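PDB 4R39: blue-light-activated histidine kinase 2 from Erythrobacter litoralis HTCC2594, which uses ATP to phosphorylate histidine in response to blue light, acting as a monomeric sensor kinase, and takes part in the rise in bacterial virulence on exposure to light. Local coordinates for residues 21-26 against 63-68; 83-88 against 118-123; 161-166 against 213-218. One frame throughout, in Å; residues are numbered along the deposited sequence.

Interaction 1 (21-26 against 63-68); sequences RQLAEV and EALQLL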
ATOM      1  N   ARG A  21       9.716 -14.950 -10.019  1.00 32.83           N
ATOM      2  CA  ARG A  21       9.732 -14.432 -11.381  1.00 36.46           C
ATOM      3  C   ARG A  21       8.832 -13.202 -11.479  1.00 35.05           C
ATOM      4  O   ARG A  21       9.207 -12.190 -12.074  1.00 32.19           O
ATOM      5  CB  ARG A  21       9.264 -15.512 -12.359  1.00 37.73           C
ATOM      6  CG  ARG A  21       9.553 -15.195 -13.816  1.00 43.83           C
ATOM      7  CD  ARG A  21       8.784 -16.110 -14.759  1.00 47.94           C
ATOM      8  NE  ARG A  21       7.338 -15.945 -14.636  1.00 48.42           N
ATOM      9  CZ  ARG A  21       6.663 -14.883 -15.069  1.00 47.00           C
ATOM     10  NH1 ARG A  21       7.302 -13.872 -15.646  1.00 45.41           N
ATOM     11  NH2 ARG A  21       5.346 -14.826 -14.915  1.00 45.03           N
ATOM     12  N   GLN A  22       7.649 -13.295 -10.879  1.00 28.83           N
ATOM     13  CA  GLN A  22       6.720 -12.173 -10.835  1.00 28.04           C
ATOM     14  C   GLN A  22       7.297 -10.974 -10.082  1.00 26.32           C
ATOM     15  O   GLN A  22       7.203  -9.844 -10.549  1.00 26.14           O
ATOM     16  CB  GLN A  22       5.399 -12.609 -10.206  1.00 28.40           C
ATOM     17  CG  GLN A  22       4.586 -13.518 -11.105  1.00 30.79           C
ATOM     18  CD  GLN A  22       3.366 -14.088 -10.412  1.00 31.85           C
ATOM     19  OE1 GLN A  22       2.979 -13.637  -9.334  1.00 34.13           O
ATOM     20  NE2 GLN A  22       2.757 -15.092 -11.028  1.00 36.61           N
ATOM     21  N   LEU A  23       7.901 -11.215  -8.926  1.00 28.97           N
ATOM     22  CA  LEU A  23       8.449 -10.118  -8.134  1.00 28.85           C
ATOM     23  C   LEU A  23       9.655  -9.480  -8.822  1.00 27.63           C
ATOM     24  O   LEU A  23       9.909  -8.287  -8.656  1.00 29.08           O
ATOM     25  CB  LEU A  23       8.816 -10.592  -6.727  1.00 32.50           C
ATOM     26  CG  LEU A  23       7.643 -11.142  -5.912  1.00 30.23           C
ATOM     27  CD1 LEU A  23       8.134 -11.710  -4.594  1.00 30.02           C
ATOM     28  CD2 LEU A  23       6.579 -10.078  -5.679  1.00 27.47           C
ATOM     29  N   ALA A  24      10.389 -10.267  -9.600  1.00 26.14           N
ATOM     30  CA  ALA A  24      11.519  -9.728 -10.349  1.00 27.38           C
ATOM     31  C   ALA A  24      11.033  -8.866 -11.512  1.00 27.91           C
ATOM     32  O   ALA A  24      11.585  -7.795 -11.763  1.00 28.38           O
ATOM     33  CB  ALA A  24      12.416 -10.843 -10.852  1.00 29.26           C
ATOM     34  N   GLU A  25      10.009  -9.333 -12.222  1.00 33.73           N
ATOM     35  CA  GLU A  25       9.436  -8.547 -13.308  1.00 36.48           C
ATOM     36  C   GLU A  25       8.980  -7.194 -12.784  1.00 37.35           C
ATOM     37  O   GLU A  25       9.222  -6.167 -13.416  1.00 35.88           O
ATOM     38  CB  GLU A  25       8.269  -9.280 -13.978  1.00 41.44           C
ATOM     39  CG  GLU A  25       8.674 -10.129 -15.181  1.00 46.98           C
ATOM     40  CD  GLU A  25       9.345  -9.316 -16.276  1.00 56.97           C
ATOM     41  OE1 GLU A  25       9.161  -8.078 -16.302  1.00 55.71           O
ATOM     42  OE2 GLU A  25      10.060  -9.915 -17.109  1.00 59.32           O
ATOM     43  N   VAL A  26       8.332  -7.197 -11.623  1.00 26.31           N
ATOM     44  CA  VAL A  26       7.959  -5.951 -10.965  1.00 25.43           C
ATOM     45  C   VAL A  26       9.213  -5.137 -10.660  1.00 25.49           C
ATOM     46  O   VAL A  26       9.289  -3.954 -10.996  1.00 25.98           O
ATOM     47  CB  VAL A  26       7.183  -6.204  -9.649  1.00 24.39           C
ATOM     48  CG1 VAL A  26       6.930  -4.891  -8.906  1.00 24.02           C
ATOM     49  CG2 VAL A  26       5.862  -6.917  -9.924  1.00 25.01           C
ATOM     50  N   GLU A  63       1.568 -10.022  -1.450  1.00 26.65           N
ATOM     51  CA  GLU A  63       0.284  -9.959  -2.140  1.00 26.34           C
ATOM     52  C   GLU A  63       0.065  -8.621  -2.855  1.00 28.60           C
ATOM     53  O   GLU A  63      -0.476  -8.593  -3.959  1.00 31.85           O
ATOM     54  CB  GLU A  63      -0.877 -10.247  -1.182  1.00 26.16           C
ATOM     55  CG  GLU A  63      -2.236 -10.192  -1.864  1.00 29.93           C
ATOM     56  CD  GLU A  63      -3.172 -11.297  -1.418  1.00 39.84           C
ATOM     57  OE1 GLU A  63      -3.225 -11.585  -0.202  1.00 41.18           O
ATOM     58  OE2 GLU A  63      -3.857 -11.879  -2.290  1.00 43.44           O
ATOM     59  N   ALA A  64       0.490  -7.520  -2.243  1.00 17.50           N
ATOM     60  CA  ALA A  64       0.346  -6.209  -2.871  1.00 16.87           C
ATOM     61  C   ALA A  64       1.129  -6.152  -4.180  1.00 16.96           C
ATOM     62  O   ALA A  64       0.676  -5.561  -5.164  1.00 16.83           O
ATOM     63  CB  ALA A  64       0.812  -5.107  -1.931  1.00 16.47           C
ATOM     64  N   LEU A  65       2.302  -6.778  -4.184  1.00 17.38           N
ATOM     65  CA  LEU A  65       3.171  -6.768  -5.354  1.00 17.79           C
ATOM     66  C   LEU A  65       2.682  -7.735  -6.431  1.00 18.57           C
ATOM     67  O   LEU A  65       2.846  -7.473  -7.623  1.00 18.82           O
ATOM     68  CB  LEU A  65       4.609  -7.099  -4.947  1.00 18.24           C
ATOM     69  CG  LEU A  65       5.333  -6.031  -4.120  1.00 17.85           C
ATOM     70  CD1 LEU A  65       6.687  -6.539  -3.662  1.00 18.51           C
ATOM     71  CD2 LEU A  65       5.504  -4.740  -4.906  1.00 17.63           C
ATOM     72  N   GLN A  66       2.076  -8.846  -6.018  1.00 20.47           N
ATOM     73  CA  GLN A  66       1.525  -9.800  -6.978  1.00 21.50           C
ATOM     74  C   GLN A  66       0.290  -9.236  -7.658  1.00 22.15           C
ATOM     75  O   GLN A  66       0.091  -9.423  -8.856  1.00 22.85           O
ATOM     76  CB  GLN A  66       1.164 -11.119  -6.303  1.00 22.34           C
ATOM     77  CG  GLN A  66       2.348 -12.005  -6.017  1.00 26.76           C
ATOM     78  CD  GLN A  66       1.932 -13.414  -5.650  1.00 35.18           C
ATOM     79  OE1 GLN A  66       2.087 -14.345  -6.445  1.00 38.07           O
ATOM     80  NE2 GLN A  66       1.400 -13.578  -4.444  1.00 33.45           N
ATOM     81  N   LEU A  67      -0.546  -8.557  -6.884  1.00 18.57           N
ATOM     82  CA  LEU A  67      -1.725  -7.922  -7.445  1.00 18.42           C
ATOM     83  C   LEU A  67      -1.298  -6.869  -8.451  1.00 18.31           C
ATOM     84  O   LEU A  67      -1.952  -6.686  -9.477  1.00 18.70           O
ATOM     85  CB  LEU A  67      -2.579  -7.300  -6.343  1.00 17.86           C
ATOM     86  CG  LEU A  67      -3.320  -8.320  -5.478  1.00 18.32           C
ATOM     87  CD1 LEU A  67      -3.955  -7.637  -4.277  1.00 18.01           C
ATOM     88  CD2 LEU A  67      -4.373  -9.069  -6.291  1.00 19.07           C
ATOM     89  N   LEU A  68      -0.190  -6.192  -8.162  1.00 17.95           N
ATOM     90  CA  LEU A  68       0.340  -5.201  -9.086  1.00 18.08           C
ATOM     91  C   LEU A  68       0.853  -5.886 -10.347  1.00 19.16           C
ATOM     92  O   LEU A  68       0.654  -5.387 -11.457  1.00 19.70           O
ATOM     93  CB  LEU A  68       1.462  -4.389  -8.432  1.00 17.67           C
ATOM     94  CG  LEU A  68       2.165  -3.401  -9.373  1.00 18.07           C
ATOM     95  CD1 LEU A  68       1.291  -2.206  -9.721  1.00 17.78           C
ATOM     96  CD2 LEU A  68       3.495  -2.947  -8.789  1.00 18.02           C
TER
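Gln22 and Leu23 lie nearest Gln66 and Leu65 where two helices cross, their axes 9.4 Å apart at closest approach and their directions 73° from each other. This is helix packing in the HisKA_2-type, phosphoacceptor-bearing helical region of the histidine kinase, between helix 16-27 and helix 58-75. Helix 16-27 leads directly into His28, the predicted site of autophosphorylation.

The apolar side of the crossing is made by Leu23, Val26, Leu65 and Leu68. Leu23 reaches across with one branch: its CD2 methyl sits 3.6 Å from Leu65 CB, and the two leucine side chains run at about a right angle. The CB of Leu23 does not point at the other helix; chi2 of 174° extends CD1 and leaves CD2 as the branch turned aside onto Leu65.

Val26 faces the neighbouring helix directly; both of its methyls meet Leu65, and CG1 also reaches Leu68. CG2 lies against the backbone, 3.8 Å from Leu65 O, while CG1 is 4.2 Å from Leu65 CD2. The same CG1 methyl also meets the end of Leu68, with 3.9 Å to Leu68 CD2. Val26 is further covered by Tyr69 and Met72, further along helix 58-75, and Leu65 touches Val38 of helix 32-48, so the apolar group is closed in by a third helix.

Toward the edge the contact turns polar. Gln22 and Gln66 both stretch out as extended chains, bringing their amide ends together at an angle between the planes of 34°. Gln66 OE1 accepts a hydrogen bond from Arg15 NH2.

Interaction 2 (83-88 against 118-123); sequences KIIPLG and VPVETA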
ATOM      1  N   LYS A  83       0.518   6.123 -18.031  1.00 28.82           N
ATOM      2  CA  LYS A  83      -0.571   5.804 -17.119  1.00 25.18           C
ATOM      3  C   LYS A  83      -1.306   4.575 -17.636  1.00 27.23           C
ATOM      4  O   LYS A  83      -2.081   4.664 -18.588  1.00 30.91           O
ATOM      5  CB  LYS A  83      -1.528   6.990 -17.023  1.00 25.10           C
ATOM      6  CG  LYS A  83      -0.845   8.300 -16.664  1.00 25.20           C
ATOM      7  CD  LYS A  83      -1.817   9.462 -16.702  1.00 25.82           C
ATOM      8  CE  LYS A  83      -1.135  10.766 -16.323  1.00 30.51           C
ATOM      9  NZ  LYS A  83      -2.100  11.899 -16.268  1.00 34.91           N
ATOM     10  N   ILE A  84      -1.055   3.429 -17.011  1.00 23.99           N
ATOM     11  CA  ILE A  84      -1.534   2.154 -17.534  1.00 25.19           C
ATOM     12  C   ILE A  84      -2.176   1.258 -16.472  1.00 23.87           C
ATOM     13  O   ILE A  84      -2.841   0.278 -16.809  1.00 25.15           O
ATOM     14  CB  ILE A  84      -0.379   1.375 -18.189  1.00 28.48           C
ATOM     15  CG1 ILE A  84       0.781   1.222 -17.205  1.00 28.25           C
ATOM     16  CG2 ILE A  84       0.105   2.097 -19.434  1.00 27.81           C
ATOM     17  CD1 ILE A  84       1.650   0.030 -17.491  1.00 29.11           C
ATOM     18  N   ILE A  85      -1.969   1.591 -15.201  1.00 21.27           N
ATOM     19  CA  ILE A  85      -2.497   0.788 -14.098  1.00 20.16           C
ATOM     20  C   ILE A  85      -3.783   1.400 -13.541  1.00 19.59           C
ATOM     21  O   ILE A  85      -3.773   2.548 -13.105  1.00 19.21           O
ATOM     22  CB  ILE A  85      -1.477   0.680 -12.944  1.00 19.25           C
ATOM     23  CG1 ILE A  85      -0.171   0.036 -13.426  1.00 19.95           C
ATOM     24  CG2 ILE A  85      -2.060  -0.120 -11.784  1.00 18.35           C
ATOM     25  CD1 ILE A  85      -0.320  -1.380 -13.955  1.00 20.58           C
ATOM     26  N   PRO A  86      -4.889   0.634 -13.541  1.00 19.68           N
ATOM     27  CA  PRO A  86      -6.123   1.133 -12.917  1.00 19.30           C
ATOM     28  C   PRO A  86      -6.053   1.085 -11.390  1.00 18.24           C
ATOM     29  O   PRO A  86      -6.284   0.044 -10.783  1.00 18.03           O
ATOM     30  CB  PRO A  86      -7.192   0.174 -13.443  1.00 20.00           C
ATOM     31  CG  PRO A  86      -6.469  -1.074 -13.739  1.00 20.25           C
ATOM     32  CD  PRO A  86      -5.092  -0.679 -14.179  1.00 20.37           C
ATOM     33  N   LEU A  87      -5.744   2.226 -10.786  1.00 14.40           N
ATOM     34  CA  LEU A  87      -5.476   2.303  -9.358  1.00 16.60           C
ATOM     35  C   LEU A  87      -6.649   1.825  -8.506  1.00 15.61           C
ATOM     36  O   LEU A  87      -6.464   1.066  -7.551  1.00 17.33           O
ATOM     37  CB  LEU A  87      -5.117   3.741  -8.980  1.00 17.69           C
ATOM     38  CG  LEU A  87      -4.670   3.969  -7.536  1.00 16.56           C
ATOM     39  CD1 LEU A  87      -3.391   3.204  -7.237  1.00 18.40           C
ATOM     40  CD2 LEU A  87      -4.482   5.451  -7.286  1.00 14.24           C
ATOM     41  N   GLY A  88      -7.850   2.280  -8.848  1.00 12.15           N
ATOM     42  CA  GLY A  88      -9.035   1.956  -8.079  1.00 11.89           C
ATOM     43  C   GLY A  88      -9.271   0.464  -7.999  1.00 11.89           C
ATOM     44  O   GLY A  88      -9.596  -0.064  -6.935  1.00 11.71           O
ATOM     45  N   VAL A 118      -2.724   5.214 -13.522  1.00 14.52           N
ATOM     46  CA  VAL A 118      -1.454   5.777 -13.082  1.00 14.83           C
ATOM     47  C   VAL A 118      -0.287   4.943 -13.600  1.00 15.25           C
ATOM     48  O   VAL A 118      -0.479   3.816 -14.052  1.00 15.22           O
ATOM     49  CB  VAL A 118      -1.381   5.828 -11.549  1.00 14.45           C
ATOM     50  CG1 VAL A 118      -2.570   6.603 -10.994  1.00 14.11           C
ATOM     51  CG2 VAL A 118      -1.337   4.417 -10.966  1.00 14.14           C
ATOM     52  N   PRO A 119       0.934   5.490 -13.535  1.00 20.54           N
ATOM     53  CA  PRO A 119       2.110   4.702 -13.921  1.00 20.29           C
ATOM     54  C   PRO A 119       2.365   3.555 -12.949  1.00 21.50           C
ATOM     55  O   PRO A 119       1.865   3.588 -11.825  1.00 23.04           O
ATOM     56  CB  PRO A 119       3.253   5.720 -13.856  1.00 21.86           C
ATOM     57  CG  PRO A 119       2.590   7.058 -13.934  1.00 24.57           C
ATOM     58  CD  PRO A 119       1.282   6.890 -13.242  1.00 24.17           C
ATOM     59  N   VAL A 120       3.137   2.560 -13.378  1.00 22.87           N
ATOM     60  CA  VAL A 120       3.421   1.395 -12.543  1.00 26.38           C
ATOM     61  C   VAL A 120       4.035   1.789 -11.205  1.00 26.92           C
ATOM     62  O   VAL A 120       3.590   1.330 -10.155  1.00 24.65           O
ATOM     63  CB  VAL A 120       4.382   0.413 -13.245  1.00 28.96           C
ATOM     64  CG1 VAL A 120       4.677  -0.782 -12.343  1.00 26.84           C
ATOM     65  CG2 VAL A 120       3.795  -0.056 -14.565  1.00 29.50           C
ATOM     66  N   GLU A 121       5.065   2.630 -11.249  1.00 24.14           N
ATOM     67  CA  GLU A 121       5.760   3.045 -10.037  1.00 24.23           C
ATOM     68  C   GLU A 121       4.818   3.734  -9.064  1.00 26.04           C
ATOM     69  O   GLU A 121       4.916   3.550  -7.856  1.00 25.22           O
ATOM     70  CB  GLU A 121       6.911   3.992 -10.370  1.00 27.43           C
ATOM     71  CG  GLU A 121       8.183   3.289 -10.818  1.00 30.12           C
ATOM     72  CD  GLU A 121       9.439   4.069 -10.479  1.00 35.39           C
ATOM     73  OE1 GLU A 121       9.347   5.055  -9.715  1.00 35.98           O
ATOM     74  OE2 GLU A 121      10.526   3.689 -10.970  1.00 35.43           O
ATOM     75  N   THR A 122       3.909   4.537  -9.597  1.00 22.98           N
ATOM     76  CA  THR A 122       2.973   5.270  -8.765  1.00 20.68           C
ATOM     77  C   THR A 122       2.032   4.299  -8.061  1.00 20.24           C
ATOM     78  O   THR A 122       1.736   4.457  -6.875  1.00 18.98           O
ATOM     79  CB  THR A 122       2.160   6.269  -9.605  1.00 20.76           C
ATOM     80  OG1 THR A 122       3.055   7.150 -10.292  1.00 24.05           O
ATOM     81  CG2 THR A 122       1.227   7.087  -8.724  1.00 20.13           C
ATOM     82  N   ALA A 123       1.568   3.295  -8.797  1.00 15.48           N
ATOM     83  CA  ALA A 123       0.615   2.331  -8.259  1.00 16.65           C
ATOM     84  C   ALA A 123       1.267   1.518  -7.152  1.00 19.26           C
ATOM     85  O   ALA A 123       0.709   1.372  -6.066  1.00 17.02           O
ATOM     86  CB  ALA A 123       0.108   1.416  -9.365  1.00 14.78           C
TER
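Ile84 and Ile85 both face Val118, which makes a classic beta bulge in the short antiparallel sheet of strands 85-86 and 117-118, each followed by a helix of the kinase.

The hydrogen bonds are all backbone. Val118 O takes two: Ile85 N comes in the carbonyl plane at 2.9 Å, whereas Ile84 N, at 3.0 Å, stands above that plane, 60° out of it. In return Val118 N donates to Ile85 O over 2.9 Å, completing the hydrogen-bonded pair. Pro86 and Pro119 occupy the N-cap positions of the two helices that start just beyond.

Apolar packing fills the angle between the sheet and helix 120-140. Ile85 splits its branches: CG2 rests on Ala123 CB at 3.6 Å, while CG1 lies over the start of the helix near Val120 CA. Leu87 turns its CB toward Val118 CG2 and its CD1 toward Ala123. Glu71, Met72 and Leu68 of helix 58-75 close over Ile85, Val120 and Ala123 respectively.

Ile84 has CG1 set between its backbone N and carbonyl carbon (chi1 54°), and from there its CD1 methyl meets Val120 CG2 at 3.6 Å.

Interaction 3 (161-166 against 213-218); sequences QLRVTV and NIDIPL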
ATOM      1  N   GLN A 161      -4.680  16.186  -8.257  1.00 18.61           N
ATOM      2  CA  GLN A 161      -4.337  15.801  -6.891  1.00 18.15           C
ATOM      3  C   GLN A 161      -5.185  14.617  -6.442  1.00 17.23           C
ATOM      4  O   GLN A 161      -6.410  14.703  -6.404  1.00 17.19           O
ATOM      5  CB  GLN A 161      -4.531  16.968  -5.916  1.00 18.85           C
ATOM      6  CG  GLN A 161      -4.370  16.572  -4.442  1.00 18.57           C
ATOM      7  CD  GLN A 161      -4.313  17.766  -3.500  1.00 19.71           C
ATOM      8  OE1 GLN A 161      -3.676  18.775  -3.792  1.00 26.53           O
ATOM      9  NE2 GLN A 161      -4.981  17.649  -2.358  1.00 19.67           N
ATOM     10  N   LEU A 162      -4.524  13.513  -6.106  1.00 16.70           N
ATOM     11  CA  LEU A 162      -5.199  12.339  -5.565  1.00 15.96           C
ATOM     12  C   LEU A 162      -5.086  12.352  -4.052  1.00 16.02           C
ATOM     13  O   LEU A 162      -3.993  12.514  -3.512  1.00 16.34           O
ATOM     14  CB  LEU A 162      -4.564  11.057  -6.098  1.00 15.79           C
ATOM     15  CG  LEU A 162      -5.232   9.758  -5.633  1.00 17.18           C
ATOM     16  CD1 LEU A 162      -6.545   9.544  -6.364  1.00 15.31           C
ATOM     17  CD2 LEU A 162      -4.309   8.566  -5.820  1.00 15.39           C
ATOM     18  N   ARG A 163      -6.211  12.183  -3.368  1.00 15.44           N
ATOM     19  CA  ARG A 163      -6.209  12.083  -1.916  1.00 15.34           C
ATOM     20  C   ARG A 163      -6.618  10.693  -1.488  1.00 14.64           C
ATOM     21  O   ARG A 163      -7.707  10.230  -1.825  1.00 14.42           O
ATOM     22  CB  ARG A 163      -7.158  13.097  -1.288  1.00 15.90           C
ATOM     23  CG  ARG A 163      -7.229  12.983   0.224  1.00 16.01           C
ATOM     24  CD  ARG A 163      -7.863  14.210   0.839  1.00 17.07           C
ATOM     25  NE  ARG A 163      -7.096  15.417   0.556  1.00 18.64           N
ATOM     26  CZ  ARG A 163      -7.536  16.650   0.779  1.00 21.53           C
ATOM     27  NH1 ARG A 163      -8.747  16.842   1.286  1.00 22.62           N
ATOM     28  NH2 ARG A 163      -6.769  17.692   0.490  1.00 20.36           N
ATOM     29  N   VAL A 164      -5.735  10.034  -0.746  1.00 14.51           N
ATOM     30  CA  VAL A 164      -6.018   8.716  -0.196  1.00 14.02           C
ATOM     31  C   VAL A 164      -6.164   8.833   1.316  1.00 14.11           C
ATOM     32  O   VAL A 164      -5.278   9.346   1.993  1.00 14.64           O
ATOM     33  CB  VAL A 164      -4.908   7.713  -0.551  1.00 14.08           C
ATOM     34  CG1 VAL A 164      -5.224   6.338   0.018  1.00 13.77           C
ATOM     35  CG2 VAL A 164      -4.740   7.632  -2.062  1.00 14.25           C
ATOM     36  N   THR A 165      -7.295   8.359   1.831  1.00 16.54           N
ATOM     37  CA  THR A 165      -7.611   8.446   3.253  1.00 15.05           C
ATOM     38  C   THR A 165      -7.882   7.070   3.842  1.00 16.02           C
ATOM     39  O   THR A 165      -8.528   6.236   3.211  1.00 16.37           O
ATOM     40  CB  THR A 165      -8.869   9.313   3.489  1.00 17.09           C
ATOM     41  OG1 THR A 165      -8.651  10.628   2.973  1.00 20.20           O
ATOM     42  CG2 THR A 165      -9.211   9.408   4.984  1.00 17.17           C
ATOM     43  N   VAL A 166      -7.386   6.846   5.055  1.00 13.89           N
ATOM     44  CA  VAL A 166      -7.775   5.682   5.848  1.00 13.68           C
ATOM     45  C   VAL A 166      -8.221   6.164   7.224  1.00 14.22           C
ATOM     46  O   VAL A 166      -7.464   6.817   7.933  1.00 14.91           O
ATOM     47  CB  VAL A 166      -6.638   4.652   5.956  1.00 13.73           C
ATOM     48  CG1 VAL A 166      -7.024   3.516   6.902  1.00 13.71           C
ATOM     49  CG2 VAL A 166      -6.300   4.104   4.574  1.00 13.48           C
ATOM     50  N   ASN A 213      -4.179  10.831   6.008  1.00 16.74           N
ATOM     51  CA  ASN A 213      -4.434  11.430   4.704  1.00 16.71           C
ATOM     52  C   ASN A 213      -3.152  11.627   3.928  1.00 17.11           C
ATOM     53  O   ASN A 213      -2.229  12.277   4.409  1.00 19.54           O
ATOM     54  CB  ASN A 213      -5.121  12.783   4.860  1.00 17.24           C
ATOM     55  CG  ASN A 213      -6.597  12.651   5.134  1.00 17.74           C
ATOM     56  OD1 ASN A 213      -7.383  12.361   4.233  1.00 22.08           O
ATOM     57  ND2 ASN A 213      -6.990  12.876   6.381  1.00 19.50           N
ATOM     58  N   ILE A 214      -3.100  11.061   2.729  1.00 16.59           N
ATOM     59  CA  ILE A 214      -1.970  11.255   1.835  1.00 17.08           C
ATOM     60  C   ILE A 214      -2.451  12.018   0.616  1.00 17.34           C
ATOM     61  O   ILE A 214      -3.344  11.559  -0.089  1.00 19.08           O
ATOM     62  CB  ILE A 214      -1.346   9.925   1.378  1.00 16.68           C
ATOM     63  CG1 ILE A 214      -0.967   9.064   2.584  1.00 17.63           C
ATOM     64  CG2 ILE A 214      -0.101  10.183   0.544  1.00 17.36           C
ATOM     65  CD1 ILE A 214      -2.097   8.223   3.128  1.00 18.41           C
ATOM     66  N   ASP A 215      -1.871  13.190   0.388  1.00 22.24           N
ATOM     67  CA  ASP A 215      -2.152  13.965  -0.814  1.00 24.24           C
ATOM     68  C   ASP A 215      -1.049  13.709  -1.833  1.00 24.08           C
ATOM     69  O   ASP A 215       0.127  13.947  -1.554  1.00 28.55           O
ATOM     70  CB  ASP A 215      -2.261  15.459  -0.486  1.00 26.04           C
ATOM     71  CG  ASP A 215      -3.645  15.852   0.029  1.00 29.39           C
ATOM     72  OD1 ASP A 215      -4.653  15.291  -0.456  1.00 28.39           O
ATOM     73  OD2 ASP A 215      -3.726  16.730   0.916  1.00 27.28           O
ATOM     74  N   ILE A 216      -1.437  13.228  -3.014  1.00 19.06           N
ATOM     75  CA  ILE A 216      -0.479  12.784  -4.027  1.00 19.50           C
ATOM     76  C   ILE A 216      -0.644  13.565  -5.333  1.00 20.38           C
ATOM     77  O   ILE A 216      -1.753  13.658  -5.858  1.00 20.18           O
ATOM     78  CB  ILE A 216      -0.655  11.281  -4.317  1.00 18.67           C
ATOM     79  CG1 ILE A 216      -0.493  10.475  -3.023  1.00 17.94           C
ATOM     80  CG2 ILE A 216       0.353  10.816  -5.362  1.00 19.25           C
ATOM     81  CD1 ILE A 216      -1.093   9.089  -3.080  1.00 17.08           C
ATOM     82  N   PRO A 217       0.456  14.127  -5.872  1.00 29.15           N
ATOM     83  CA  PRO A 217       0.316  14.858  -7.135  1.00 25.44           C
ATOM     84  C   PRO A 217       0.517  13.956  -8.354  1.00 26.10           C
ATOM     85  O   PRO A 217       1.655  13.674  -8.731  1.00 28.39           O
ATOM     86  CB  PRO A 217       1.429  15.914  -7.056  1.00 26.12           C
ATOM     87  CG  PRO A 217       2.325  15.501  -5.896  1.00 29.59           C
ATOM     88  CD  PRO A 217       1.846  14.178  -5.387  1.00 28.34           C
ATOM     89  N   LEU A 218      -0.578  13.506  -8.957  1.00 24.01           N
ATOM     90  CA  LEU A 218      -0.499  12.646 -10.133  1.00 22.38           C
ATOM     91  C   LEU A 218       0.085  13.399 -11.328  1.00 24.63           C
ATOM     92  O   LEU A 218       0.624  12.786 -12.251  1.00 26.91           O
ATOM     93  CB  LEU A 218      -1.878  12.087 -10.493  1.00 21.71           C
ATOM     94  CG  LEU A 218      -2.626  11.303  -9.410  1.00 20.31           C
ATOM     95  CD1 LEU A 218      -4.020  10.943  -9.902  1.00 19.97           C
ATOM     96  CD2 LEU A 218      -1.869  10.047  -8.995  1.00 19.73           C
TER
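Leu162 pairs with Ile216 and Val164 with Ile214 as neighbouring antiparallel strands of the Bergerat fold, the ATP-binding domain shared with DNA gyrase B and HSP90. Strands 161-168 and 211-217 lie inside its five-stranded mixed sheet. Their two faces differ sharply: one packs on a helix, the other carries polar side chains that are in part open to solvent.

The tight part begins with the backbone. Both pairs are hydrogen-bonded in both directions, with Leu162 N to Ile216 O at 2.8 Å and Ile214 N to Val164 O at 2.9 Å. Above them, on the buried face, Val164 CG2 touches Ile216 CD1 at 4.1 Å, and Leu162 CB meets Leu218 CD1 at 3.8 Å just past the end of the strand. Ile126 of helix 120-140 lies over both Leu162 and Ile216, and Val130 over Val164, so this layer joins the sheet to the helix behind it.

The other face is polar and only in part loose: Gln161, Arg163, Asn213 and Asp215 are partly exposed, while Thr165 is buried. Gln161 extends its chain until NE2 is 3.0 Å from Asp215 OD1. Thr165 lies beside Asn213 and its OG1 donates to Asn213 OD1, though the very short modelled length is doubtful. The face also carries a salt bridge. Arg163 bends at chi3 (-61°), which swings NE back beside the carboxylate of Asp215 on the adjacent strand, and the arginine grips it side-on with two nitrogens. The guanidinium and carboxylate planes are 46° apart, so the grip is uneven: NH2 reaches OD2 of Asp215 at 3.2 Å from a tilted position, whereas Arg163 NE points in its own plane at the syn lone pair of Asp215 OD1, 2.6 Å away.

In the fold
From the N terminus, the chain first closes on itself at interaction 1, where helix 58-75 returns across helix 16-27 after passing through helix 32-48. Interaction 2 then closes a second loop, through helix 87-102 and strand 107-113, and interaction 3 a third, running from strand 161-168 through helix 185-196 and strand 200-204. The three follow in series; none nests or crosses. Interaction 2 sits between the others: Ala123 touches Leu68 of interaction 1, while Leu87 packs on Leu162 and Val118 on Leu218 of interaction 3. Interactions 1 and 3 do not meet, so the bulged strand pair and helix 120-140 bridge the helical part and the sheet of the ATP-binding domain.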